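Local coordinates for class II aldolase/adducin domain protein (Pseudomonas syringae pv. phaseolicola 1448A, PDB 3OCR) that is of unproven activity but belongs to the class II aldolase/adducin family, whose members include metal-dependent aldolases and actin-binding adducins, at residues F74-F78 with D79-A83. Sequence-based numbering, arbitrary orientation.
Sequences FGLLF and DEITA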
loop_
_atom_site.group_PDB
_atom_site.type_symbol
_atom_site.label_atom_id
_atom_site.label_comp_id
_atom_site.label_asym_id
_atom_site.label_seq_id
_atom_site.Cartn_x
_atom_site.Cartn_y
_atom_site.Cartn_z
ATOM N N PHE A 74 -26.738 2.690 -12.501
ATOM C CA PHE A 74 -25.714 2.842 -13.545
ATOM C C PHE A 74 -24.870 4.084 -13.331
ATOM O O PHE A 74 -25.379 5.202 -13.411
ATOM C CB PHE A 74 -26.424 2.988 -14.897
ATOM C CG PHE A 74 -25.576 2.618 -16.105
ATOM C CD1 PHE A 74 -24.371 1.929 -15.962
ATOM C CD2 PHE A 74 -26.032 2.919 -17.395
ATOM C CE1 PHE A 74 -23.610 1.559 -17.091
ATOM C CE2 PHE A 74 -25.294 2.550 -18.527
ATOM C CZ PHE A 74 -24.081 1.871 -18.372
ATOM N N GLY A 75 -23.594 3.899 -13.023
ATOM C CA GLY A 75 -22.687 5.051 -12.939
ATOM C C GLY A 75 -22.418 5.633 -11.558
ATOM O O GLY A 75 -21.589 6.523 -11.427
ATOM N N LEU A 76 -23.096 5.134 -10.529
ATOM C CA LEU A 76 -22.784 5.535 -9.154
ATOM C C LEU A 76 -21.613 4.740 -8.609
ATOM O O LEU A 76 -21.479 3.565 -8.902
ATOM C CB LEU A 76 -23.976 5.302 -8.230
ATOM C CG LEU A 76 -25.205 6.194 -8.389
ATOM C CD1 LEU A 76 -26.078 6.058 -7.117
ATOM C CD2 LEU A 76 -24.813 7.633 -8.632
ATOM N N LEU A 77 -20.790 5.389 -7.798
ATOM C CA LEU A 77 -19.718 4.728 -7.062
ATOM C C LEU A 77 -20.265 3.975 -5.836
ATOM O O LEU A 77 -21.281 4.363 -5.272
ATOM C CB LEU A 77 -18.693 5.769 -6.612
ATOM C CG LEU A 77 -17.982 6.550 -7.714
ATOM C CD1 LEU A 77 -17.148 7.668 -7.109
ATOM C CD2 LEU A 77 -17.105 5.579 -8.521
ATOM N N PHE A 78 -19.569 2.912 -5.431
ATOM C CA PHE A 78 -19.945 2.075 -4.283
ATOM C C PHE A 78 -20.135 2.945 -3.056
ATOM O O PHE A 78 -20.982 2.670 -2.210
ATOM C CB PHE A 78 -18.863 1.032 -4.026
ATOM C CG PHE A 78 -18.981 -0.203 -4.902
ATOM C CD1 PHE A 78 -19.541 -0.122 -6.183
ATOM C CD2 PHE A 78 -18.547 -1.431 -4.442
ATOM C CE1 PHE A 78 -19.655 -1.258 -6.999
ATOM C CE2 PHE A 78 -18.645 -2.592 -5.251
ATOM C CZ PHE A 78 -19.203 -2.493 -6.533
ATOM N N ASP A 79 -19.340 4.010 -3.017
ATOM C CA ASP A 79 -19.301 5.031 -1.988
ATOM C C ASP A 79 -20.566 5.870 -1.893
ATOM O O ASP A 79 -20.747 6.628 -0.942
ATOM C CB ASP A 79 -18.178 5.996 -2.371
ATOM C CG ASP A 79 -17.200 6.199 -1.266
ATOM O OD1 ASP A 79 -17.464 5.706 -0.149
ATOM O OD2 ASP A 79 -16.161 6.844 -1.504
ATOM N N GLU A 80 -21.407 5.787 -2.914
ATOM C CA GLU A 80 -22.554 6.674 -3.027
ATOM C C GLU A 80 -23.832 5.907 -2.785
ATOM O O GLU A 80 -24.908 6.488 -2.682
ATOM C CB GLU A 80 -22.601 7.326 -4.413
ATOM C CG GLU A 80 -21.485 8.329 -4.679
ATOM C CD GLU A 80 -21.477 8.813 -6.127
ATOM O OE1 GLU A 80 -21.536 7.979 -7.064
ATOM O OE2 GLU A 80 -21.393 10.034 -6.324
ATOM N N ILE A 81 -23.714 4.591 -2.686
ATOM C CA ILE A 81 -24.896 3.743 -2.648
ATOM C C ILE A 81 -25.609 3.915 -1.303
ATOM O O ILE A 81 -24.955 4.025 -0.259
ATOM C CB ILE A 81 -24.542 2.285 -2.882
ATOM C CG1 ILE A 81 -23.729 2.128 -4.197
ATOM C CG2 ILE A 81 -25.813 1.394 -2.846
ATOM C CD1 ILE A 81 -24.399 2.696 -5.482
ATOM N N THR A 82 -26.935 3.961 -1.350
ATOM C CA THR A 82 -27.761 4.054 -0.148
ATOM C C THR A 82 -28.933 3.080 -0.274
ATOM O O THR A 82 -29.299 2.683 -1.375
ATOM C CB THR A 82 -28.361 5.464 0.035
ATOM O OG1 THR A 82 -29.300 5.697 -1.009
ATOM C CG2 THR A 82 -27.292 6.561 -0.001
ATOM N N ALA A 83 -29.510 2.694 0.853
ATOM C CA ALA A 83 -30.745 1.906 0.868
ATOM C C ALA A 83 -31.784 2.472 -0.091
ATOM O O ALA A 83 -32.394 1.731 -0.859
ATOM C CB ALA A 83 -31.309 1.838 2.286
#
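Glu80 folds back on Leu77 and holds it with two bonds. Its carboxylate oxygen OE1 accepts the backbone N-H of Leu77, 2.8 Å from N, met on the anti side and somewhat out of the carboxylate plane. In return, Glu80 N donates to Leu77 O at 2.8 Å, which closes the turn. With CG beside its own backbone N (chi1 -69°) and the chain extended beyond it, a glutamate is long enough to reach back over the turn. The other oxygen, OE2, forms a salt bridge with Arg262 of the second subunit, which also bonds Gly75 O; this pairing probably favours the charged carboxylate. Gly75 suits its positive phi (97°), where a side chain would crowd the preceding carbonyl.

A weaker bond, Ile81 N to Phe78 O at 3.4 Å, continues the turn. The methyl CD2 of Leu76 lies against Glu80 OE1, 3.6 Å away, covering one side of the carboxylate, its side chain crossing the glutamate at about a right angle, while Leu76 CB makes an apolar contact with Ile81 CD1 at 3.8 Å. The side chain of Phe78 leaves the backbone away from Asp79 to Ala83, and its ring packs edge-to-face with those of Tyr42 and Phe58, an aromatic filling for the core beside helix 29-47.

Leu77 to Ile81 thus form two overlapping type I beta turns within the connection between strands 68-71 and 87-90, neighbours in the central sheet of this aldolase-like fold, and Glu80 both fastens the turn and ties the loop to Arg262 of the second subunit.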